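Local atomic coordinates of ornithine decarboxylase (PDB entry 4AIB), a protein that probably catalyses the pyridoxal 5'-phosphate-dependent decarboxylation of L-ornithine to putrescine, the entry step of polyamine synthesis, as a homodimer. Residues 101-106 with 128-133; 119-124 with 166-171. All blocks are in the same frame, centred on the assembly; numbering follows the deposited sequence.

Interaction 1. Residues 101-106 with 128-133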
ATOM      1  N   THR A 101      12.542   7.209 -14.638  1.00 41.49           N
ATOM      2  CA  THR A 101      12.523   6.967 -16.081  1.00 39.28           C
ATOM      3  C   THR A 101      11.510   7.854 -16.800  1.00 37.78           C
ATOM      4  O   THR A 101      11.783   8.358 -17.889  1.00 36.73           O
ATOM      5  CB  THR A 101      12.245   5.485 -16.411  1.00 39.17           C
ATOM      6  OG1 THR A 101      11.091   5.035 -15.690  1.00 41.58           O
ATOM      7  CG2 THR A 101      13.440   4.620 -16.039  1.00 37.23           C
ATOM      8  N   PHE A 102      10.347   8.046 -16.182  1.00 37.17           N
ATOM      9  CA  PHE A 102       9.315   8.919 -16.734  1.00 36.49           C
ATOM     10  C   PHE A 102       8.894   9.982 -15.721  1.00 35.22           C
ATOM     11  O   PHE A 102       8.143   9.710 -14.780  1.00 35.40           O
ATOM     12  CB  PHE A 102       8.118   8.104 -17.233  1.00 37.21           C
ATOM     13  CG  PHE A 102       8.443   7.201 -18.392  1.00 40.04           C
ATOM     14  CD1 PHE A 102       8.634   7.724 -19.668  1.00 40.12           C
ATOM     15  CD2 PHE A 102       8.561   5.827 -18.210  1.00 40.00           C
ATOM     16  CE1 PHE A 102       8.933   6.896 -20.739  1.00 39.50           C
ATOM     17  CE2 PHE A 102       8.860   4.994 -19.277  1.00 39.92           C
ATOM     18  CZ  PHE A 102       9.047   5.528 -20.543  1.00 38.24           C
ATOM     19  N   LYS A 103       9.392  11.196 -15.937  1.00 32.82           N
ATOM     20  CA  LYS A 103       9.218  12.300 -14.999  1.00 29.81           C
ATOM     21  C   LYS A 103       8.048  13.199 -15.389  1.00 28.23           C
ATOM     22  O   LYS A 103       7.862  13.491 -16.573  1.00 25.20           O
ATOM     23  CB  LYS A 103      10.502  13.132 -14.925  1.00 29.13           C
ATOM     24  CG  LYS A 103      11.728  12.355 -14.464  1.00 27.04           C
ATOM     25  CD  LYS A 103      13.026  13.086 -14.778  1.00 25.36           C
ATOM     26  CE  LYS A 103      13.473  12.888 -16.219  1.00 26.63           C
ATOM     27  NZ  LYS A 103      13.900  11.488 -16.500  1.00 27.16           N
ATOM     28  N   PRO A 104       7.247  13.634 -14.394  1.00 27.80           N
ATOM     29  CA  PRO A 104       6.232  14.658 -14.636  1.00 26.66           C
ATOM     30  C   PRO A 104       6.902  15.974 -15.017  1.00 27.68           C
ATOM     31  O   PRO A 104       7.968  16.298 -14.487  1.00 26.69           O
ATOM     32  CB  PRO A 104       5.530  14.791 -13.280  1.00 27.76           C
ATOM     33  CG  PRO A 104       5.814  13.511 -12.572  1.00 26.17           C
ATOM     34  CD  PRO A 104       7.194  13.129 -13.011  1.00 27.30           C
ATOM     35  N   TYR A 105       6.284  16.714 -15.934  1.00 29.45           N
ATOM     36  CA  TYR A 105       6.871  17.944 -16.466  1.00 30.74           C
ATOM     37  C   TYR A 105       7.134  18.989 -15.382  1.00 32.39           C
ATOM     38  O   TYR A 105       8.221  19.566 -15.327  1.00 33.01           O
ATOM     39  CB  TYR A 105       5.988  18.538 -17.568  1.00 30.34           C
ATOM     40  CG  TYR A 105       5.747  17.619 -18.745  1.00 30.03           C
ATOM     41  CD1 TYR A 105       6.668  17.533 -19.786  1.00 28.26           C
ATOM     42  CD2 TYR A 105       4.591  16.841 -18.822  1.00 29.67           C
ATOM     43  CE1 TYR A 105       6.449  16.697 -20.869  1.00 28.93           C
ATOM     44  CE2 TYR A 105       4.364  16.000 -19.901  1.00 28.87           C
ATOM     45  CZ  TYR A 105       5.296  15.932 -20.920  1.00 26.75           C
ATOM     46  OH  TYR A 105       5.082  15.103 -21.994  1.00 23.54           O
ATOM     47  N   ASN A 106       6.141  19.212 -14.521  1.00 33.05           N
ATOM     48  CA  ASN A 106       6.253  20.173 -13.421  1.00 34.73           C
ATOM     49  C   ASN A 106       7.383  19.851 -12.443  1.00 35.10           C
ATOM     50  O   ASN A 106       8.066  20.754 -11.952  1.00 35.55           O
ATOM     51  CB  ASN A 106       4.918  20.306 -12.677  1.00 36.91           C
ATOM     52  CG  ASN A 106       4.339  18.966 -12.264  1.00 40.95           C
ATOM     53  OD1 ASN A 106       4.811  18.332 -11.321  1.00 41.43           O
ATOM     54  ND2 ASN A 106       3.301  18.531 -12.967  1.00 45.39           N
ATOM     55  N   GLN A 128      13.613  13.944 -25.420  1.00 32.32           N
ATOM     56  CA  GLN A 128      12.982  15.145 -25.964  1.00 31.92           C
ATOM     57  C   GLN A 128      12.356  16.002 -24.865  1.00 31.50           C
ATOM     58  O   GLN A 128      12.391  17.232 -24.936  1.00 31.75           O
ATOM     59  CB  GLN A 128      11.922  14.766 -27.004  1.00 30.43           C
ATOM     60  CG  GLN A 128      12.477  14.071 -28.238  1.00 29.82           C
ATOM     61  CD  GLN A 128      11.402  13.436 -29.102  1.00 29.93           C
ATOM     62  OE1 GLN A 128      10.288  13.177 -28.645  1.00 31.19           O
ATOM     63  NE2 GLN A 128      11.739  13.172 -30.358  1.00 29.45           N
ATOM     64  N   LYS A 129      11.786  15.337 -23.859  1.00 30.87           N
ATOM     65  CA  LYS A 129      11.187  15.999 -22.699  1.00 30.41           C
ATOM     66  C   LYS A 129      12.233  16.814 -21.943  1.00 29.34           C
ATOM     67  O   LYS A 129      11.973  17.946 -21.529  1.00 26.71           O
ATOM     68  CB  LYS A 129      10.556  14.957 -21.768  1.00 30.73           C
ATOM     69  CG  LYS A 129       9.829  15.532 -20.559  1.00 31.88           C
ATOM     70  CD  LYS A 129       9.430  14.451 -19.563  1.00 31.55           C
ATOM     71  CE  LYS A 129       8.246  13.628 -20.050  1.00 31.76           C
ATOM     72  NZ  LYS A 129       7.945  12.493 -19.136  1.00 32.32           N
ATOM     73  N   ILE A 130      13.413  16.224 -21.772  1.00 29.64           N
ATOM     74  CA  ILE A 130      14.531  16.886 -21.105  1.00 27.71           C
ATOM     75  C   ILE A 130      15.085  18.013 -21.977  1.00 29.13           C
ATOM     76  O   ILE A 130      15.367  19.103 -21.479  1.00 29.09           O
ATOM     77  CB  ILE A 130      15.627  15.868 -20.707  1.00 20.00           C
ATOM     78  CG1 ILE A 130      15.164  15.063 -19.488  1.00 20.00           C
ATOM     79  CG2 ILE A 130      16.951  16.560 -20.407  1.00 20.00           C
ATOM     80  CD1 ILE A 130      15.914  13.768 -19.275  1.00 20.00           C
ATOM     81  N   ALA A 131      15.204  17.756 -23.278  1.00 29.44           N
ATOM     82  CA  ALA A 131      15.715  18.744 -24.231  1.00 30.13           C
ATOM     83  C   ALA A 131      14.832  19.990 -24.340  1.00 30.64           C
ATOM     84  O   ALA A 131      15.314  21.068 -24.693  1.00 29.67           O
ATOM     85  CB  ALA A 131      15.899  18.110 -25.602  1.00 27.81           C
ATOM     86  N   LYS A 132      13.548  19.833 -24.028  1.00 33.06           N
ATOM     87  CA  LYS A 132      12.573  20.914 -24.158  1.00 36.37           C
ATOM     88  C   LYS A 132      12.432  21.755 -22.885  1.00 38.20           C
ATOM     89  O   LYS A 132      12.233  22.970 -22.963  1.00 39.98           O
ATOM     90  CB  LYS A 132      11.209  20.348 -24.571  1.00 38.85           C
ATOM     91  CG  LYS A 132      10.226  21.383 -25.097  1.00 42.18           C
ATOM     92  CD  LYS A 132       8.869  20.763 -25.392  1.00 44.54           C
ATOM     93  CE  LYS A 132       7.854  21.825 -25.781  1.00 47.10           C
ATOM     94  NZ  LYS A 132       6.494  21.251 -25.977  1.00 44.17           N
ATOM     95  N   TYR A 133      12.541  21.113 -21.723  1.00 40.06           N
ATOM     96  CA  TYR A 133      12.237  21.776 -20.450  1.00 39.48           C
ATOM     97  C   TYR A 133      13.444  22.044 -19.550  1.00 38.17           C
ATOM     98  O   TYR A 133      13.492  23.067 -18.867  1.00 38.94           O
ATOM     99  CB  TYR A 133      11.150  21.005 -19.691  1.00 37.70           C
ATOM    100  CG  TYR A 133       9.824  20.951 -20.422  1.00 38.14           C
ATOM    101  CD1 TYR A 133       8.897  21.988 -20.308  1.00 37.92           C
ATOM    102  CD2 TYR A 133       9.496  19.864 -21.233  1.00 39.86           C
ATOM    103  CE1 TYR A 133       7.685  21.943 -20.979  1.00 35.89           C
ATOM    104  CE2 TYR A 133       8.287  19.811 -21.909  1.00 39.38           C
ATOM    105  CZ  TYR A 133       7.385  20.851 -21.778  1.00 37.63           C
ATOM    106  OH  TYR A 133       6.183  20.800 -22.446  1.00 39.12           O
TER

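Interaction 2. Residues 119-124 with 166-171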
ATOM      1  N   THR A 119      19.959  12.754 -14.055  1.00 36.01           N
ATOM      2  CA  THR A 119      18.712  12.001 -14.224  1.00 35.48           C
ATOM      3  C   THR A 119      18.880  10.795 -15.160  1.00 35.95           C
ATOM      4  O   THR A 119      19.925  10.634 -15.790  1.00 37.40           O
ATOM      5  CB  THR A 119      17.555  12.909 -14.705  1.00 33.69           C
ATOM      6  OG1 THR A 119      16.324  12.178 -14.665  1.00 32.86           O
ATOM      7  CG2 THR A 119      17.802  13.414 -16.124  1.00 32.36           C
ATOM      8  N   ILE A 120      17.846   9.958 -15.242  1.00 36.65           N
ATOM      9  CA  ILE A 120      17.889   8.728 -16.040  1.00 37.02           C
ATOM     10  C   ILE A 120      16.805   8.707 -17.125  1.00 36.29           C
ATOM     11  O   ILE A 120      15.723   9.273 -16.946  1.00 37.26           O
ATOM     12  CB  ILE A 120      17.803   7.468 -15.140  1.00 20.00           C
ATOM     13  CG1 ILE A 120      18.951   7.461 -14.121  1.00 20.00           C
ATOM     14  CG2 ILE A 120      17.833   6.189 -15.971  1.00 20.00           C
ATOM     15  CD1 ILE A 120      18.821   6.428 -13.020  1.00 20.00           C
ATOM     16  N   VAL A 121      17.116   8.057 -18.247  1.00 35.24           N
ATOM     17  CA  VAL A 121      16.221   7.955 -19.401  1.00 34.43           C
ATOM     18  C   VAL A 121      16.232   6.538 -19.987  1.00 33.30           C
ATOM     19  O   VAL A 121      17.282   5.897 -20.051  1.00 33.76           O
ATOM     20  CB  VAL A 121      16.626   8.971 -20.496  1.00 34.25           C
ATOM     21  CG1 VAL A 121      16.087   8.570 -21.861  1.00 33.64           C
ATOM     22  CG2 VAL A 121      16.155  10.368 -20.131  1.00 34.97           C
ATOM     23  N   ASP A 122      15.060   6.058 -20.404  1.00 33.24           N
ATOM     24  CA  ASP A 122      14.955   4.797 -21.149  1.00 32.84           C
ATOM     25  C   ASP A 122      13.971   4.863 -22.330  1.00 31.99           C
ATOM     26  O   ASP A 122      13.427   3.840 -22.762  1.00 30.63           O
ATOM     27  CB  ASP A 122      14.649   3.614 -20.211  1.00 36.28           C
ATOM     28  CG  ASP A 122      13.272   3.699 -19.560  1.00 38.80           C
ATOM     29  OD1 ASP A 122      12.692   4.802 -19.475  1.00 40.32           O
ATOM     30  OD2 ASP A 122      12.770   2.645 -19.118  1.00 40.82           O
ATOM     31  N   SER A 123      13.760   6.070 -22.854  1.00 31.94           N
ATOM     32  CA  SER A 123      12.860   6.289 -23.990  1.00 31.96           C
ATOM     33  C   SER A 123      13.276   7.497 -24.827  1.00 32.10           C
ATOM     34  O   SER A 123      13.933   8.410 -24.326  1.00 31.99           O
ATOM     35  CB  SER A 123      11.420   6.472 -23.505  1.00 31.81           C
ATOM     36  OG  SER A 123      11.274   7.695 -22.804  1.00 33.26           O
ATOM     37  N   ILE A 124      12.878   7.497 -26.099  1.00 33.08           N
ATOM     38  CA  ILE A 124      13.145   8.614 -27.011  1.00 32.38           C
ATOM     39  C   ILE A 124      12.359   9.874 -26.616  1.00 33.46           C
ATOM     40  O   ILE A 124      12.814  10.997 -26.848  1.00 32.65           O
ATOM     41  CB  ILE A 124      12.884   8.222 -28.493  1.00 20.00           C
ATOM     42  CG1 ILE A 124      13.378   9.315 -29.451  1.00 20.00           C
ATOM     43  CG2 ILE A 124      11.414   7.895 -28.734  1.00 20.00           C
ATOM     44  CD1 ILE A 124      13.558   8.860 -30.885  1.00 20.00           C
ATOM     45  N   GLU A 166      20.908   2.352 -29.504  1.00 53.29           N
ATOM     46  CA  GLU A 166      21.459   3.208 -30.556  1.00 50.24           C
ATOM     47  C   GLU A 166      20.507   4.331 -30.961  1.00 46.50           C
ATOM     48  O   GLU A 166      20.944   5.453 -31.223  1.00 45.65           O
ATOM     49  CB  GLU A 166      21.843   2.378 -31.784  1.00 52.49           C
ATOM     50  CG  GLU A 166      23.201   1.704 -31.682  1.00 54.72           C
ATOM     51  CD  GLU A 166      23.487   0.780 -32.851  1.00 59.48           C
ATOM     52  OE1 GLU A 166      22.783  -0.244 -32.992  1.00 62.39           O
ATOM     53  OE2 GLU A 166      24.423   1.074 -33.626  1.00 58.59           O
ATOM     54  N   ILE A 167      19.211   4.019 -31.011  1.00 42.66           N
ATOM     55  CA  ILE A 167      18.174   4.993 -31.369  1.00 38.28           C
ATOM     56  C   ILE A 167      18.094   6.118 -30.331  1.00 33.55           C
ATOM     57  O   ILE A 167      17.925   7.289 -30.684  1.00 31.76           O
ATOM     58  CB  ILE A 167      16.789   4.314 -31.556  1.00 20.00           C
ATOM     59  CG1 ILE A 167      16.828   3.267 -32.689  1.00 20.00           C
ATOM     60  CG2 ILE A 167      15.683   5.341 -31.787  1.00 20.00           C
ATOM     61  CD1 ILE A 167      17.120   3.812 -34.078  1.00 20.00           C
ATOM     62  N   VAL A 168      18.230   5.753 -29.058  1.00 29.87           N
ATOM     63  CA  VAL A 168      18.217   6.723 -27.963  1.00 26.90           C
ATOM     64  C   VAL A 168      19.497   7.564 -27.962  1.00 26.32           C
ATOM     65  O   VAL A 168      19.431   8.793 -27.883  1.00 25.05           O
ATOM     66  CB  VAL A 168      17.981   6.039 -26.593  1.00 25.17           C
ATOM     67  CG1 VAL A 168      18.099   7.039 -25.451  1.00 23.25           C
ATOM     68  CG2 VAL A 168      16.610   5.380 -26.564  1.00 24.35           C
ATOM     69  N   LEU A 169      20.651   6.902 -28.073  1.00 26.57           N
ATOM     70  CA  LEU A 169      21.946   7.589 -28.137  1.00 24.79           C
ATOM     71  C   LEU A 169      22.033   8.571 -29.306  1.00 24.61           C
ATOM     72  O   LEU A 169      22.658   9.626 -29.186  1.00 24.68           O
ATOM     73  CB  LEU A 169      23.104   6.588 -28.206  1.00 21.98           C
ATOM     74  CG  LEU A 169      23.612   5.958 -26.905  1.00 21.22           C
ATOM     75  CD1 LEU A 169      24.595   4.839 -27.214  1.00 19.79           C
ATOM     76  CD2 LEU A 169      24.250   6.988 -25.984  1.00 19.46           C
ATOM     77  N   LYS A 170      21.409   8.213 -30.428  1.00 26.11           N
ATOM     78  CA  LYS A 170      21.316   9.096 -31.589  1.00 28.44           C
ATOM     79  C   LYS A 170      20.499  10.341 -31.251  1.00 29.80           C
ATOM     80  O   LYS A 170      20.881  11.453 -31.615  1.00 30.48           O
ATOM     81  CB  LYS A 170      20.705   8.360 -32.788  1.00 28.91           C
ATOM     82  CG  LYS A 170      20.589   9.193 -34.056  1.00 32.14           C
ATOM     83  CD  LYS A 170      19.975   8.395 -35.197  1.00 33.80           C
ATOM     84  CE  LYS A 170      19.530   9.295 -36.342  1.00 35.55           C
ATOM     85  NZ  LYS A 170      20.667   9.959 -37.042  1.00 34.72           N
ATOM     86  N   GLU A 171      19.387  10.142 -30.544  1.00 31.65           N
ATOM     87  CA  GLU A 171      18.498  11.233 -30.147  1.00 31.98           C
ATOM     88  C   GLU A 171      19.150  12.176 -29.131  1.00 30.26           C
ATOM     89  O   GLU A 171      18.959  13.393 -29.198  1.00 30.32           O
ATOM     90  CB  GLU A 171      17.175  10.678 -29.602  1.00 33.45           C
ATOM     91  CG  GLU A 171      16.084  11.720 -29.377  1.00 35.87           C
ATOM     92  CD  GLU A 171      15.498  12.284 -30.663  1.00 37.67           C
ATOM     93  OE1 GLU A 171      15.530  11.593 -31.706  1.00 36.05           O
ATOM     94  OE2 GLU A 171      14.992  13.425 -30.626  1.00 38.90           O
TER

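Interaction 1. Residues 101-106 with 128-133
Two successive outer helices of the pyridoxal-binding alpha/beta barrel, 105-114 and 124-133, meet here: Lys129 of the second reaches across to the loop leading into the first and to Tyr105 in its opening turn. The ammonium NZ of Lys129 donates a hydrogen bond of 2.8 Å to the backbone O of Lys103, approaching at a C=O...N angle of 143° and tilted somewhat out of the carbonyl plane. The Lys129 chain starts with CG anti to the backbone N (chi1 -177°) and bends once, at chi3, which lays the methylene groups across the Tyr105 ring at about a right angle to that side chain. CG of Lys129 lies 3.6 Å from CE1 of Tyr105, and CE is equally near the same ring atom. NZ itself stands over the ring face, 5.0 Å from the centroid, in a cation-pi interaction. Beyond the lysine, Tyr133 brings CE2 to 3.5 Å from CD1 of Tyr105; the two rings are inclined at 59°, an oblique aromatic pair that closes the C-terminal end of helix 124-133 against the start of helix 105-114. Deeper in, CE of Lys103 packs 4.0 Å from CD1 of Ile130, while NZ of Lys103 is hydrogen-bonded to the O of Gln100 and the hydroxyl of Thr119. Glu126 forms a salt bridge with Lys129 and also accepts a bond from the backbone N of Lys103, and His274 O of the second subunit takes a further bond from Lys129 NZ. The buried ammonium group is thus bound by a carboxylate and two carbonyl oxygens, with a ring face farther off, which probably favours its charged form and fixes the loop before helix 105-114 both to the next helix and to the dimer partner.

Interaction 2. Residues 119-124 with 166-171
Ile124 lays the end of its side chain across Glu171, the two side chains crossing at about a right angle. CG1 of Ile124 sits 3.6 Å from CG of Glu171, and CD1 lies 3.5 Å from the carboxylate OE1, so the isoleucine covers both the aliphatic part and one oxygen of the acid. Two torsions produce this overlap: Ile124 holds CG1 anti to its nitrogen (chi1 -171°), extending the longer branch toward helix 164-174, and Glu171 bends at chi2 (71°), folding its carboxylate back beside that branch. The other carboxylate oxygen, OE2, is engaged by Lys175 in a salt bridge and by Gln128 in a hydrogen bond, two partners that help hold the acid in place. One turn earlier, Ile167 touches the end of the same branch, its CG2 4.2 Å from Ile124 CD1. Val168 covers the backbone where the loop turns into helix 124-133: its CG2 is 4.3 Å from N of Ile124 and equally far from C of Ser123. Its other methyl, CG1, approaches CG1 of Val121 at 4.4 Å. With no hydrogen bond spanning the two segments, cohesion comes from van der Waals packing, which becomes more exposed from Val121 and Val168 out to Ile167. Ser123 is the N-cap of helix 124-133, its OG bound to the backbone N of Glu126, a cap that probably helps to hold the first turn, in which Ile124 lies. Asp122, just before the N-cap, forms a salt bridge with Arg277 of the second subunit, and its OD2 also accepts a bond from Gly159 N. In the barrel, strand 118-121 pairs in parallel with strand 138-143, while helix 164-174, the next helix after that strand, reached by a long, partly unmodelled connection, packs beside helix 124-133 and has Leu169 directed onto helix 194-212.

Overall arrangement
From the N terminus, the chain leaves strand 96-98, passes through the loop at 101-104 and enters helix 105-114, then runs along strand 118-121 into helix 124-133, where interaction 1 closes its loop. Interaction 2 begins inside that loop, at 119-124, and closes after strand 138-143, on helix 164-174, so the two cross along the chain. Together they join three consecutive outer helices, 105-114, 124-133 and 164-174, on the outside of the barrel around strand 118-121. Their centres are 12 Å apart, and they touch, Gln128 and Lys103 of interaction 1 both reaching residues of interaction 2. Both also touch the second subunit.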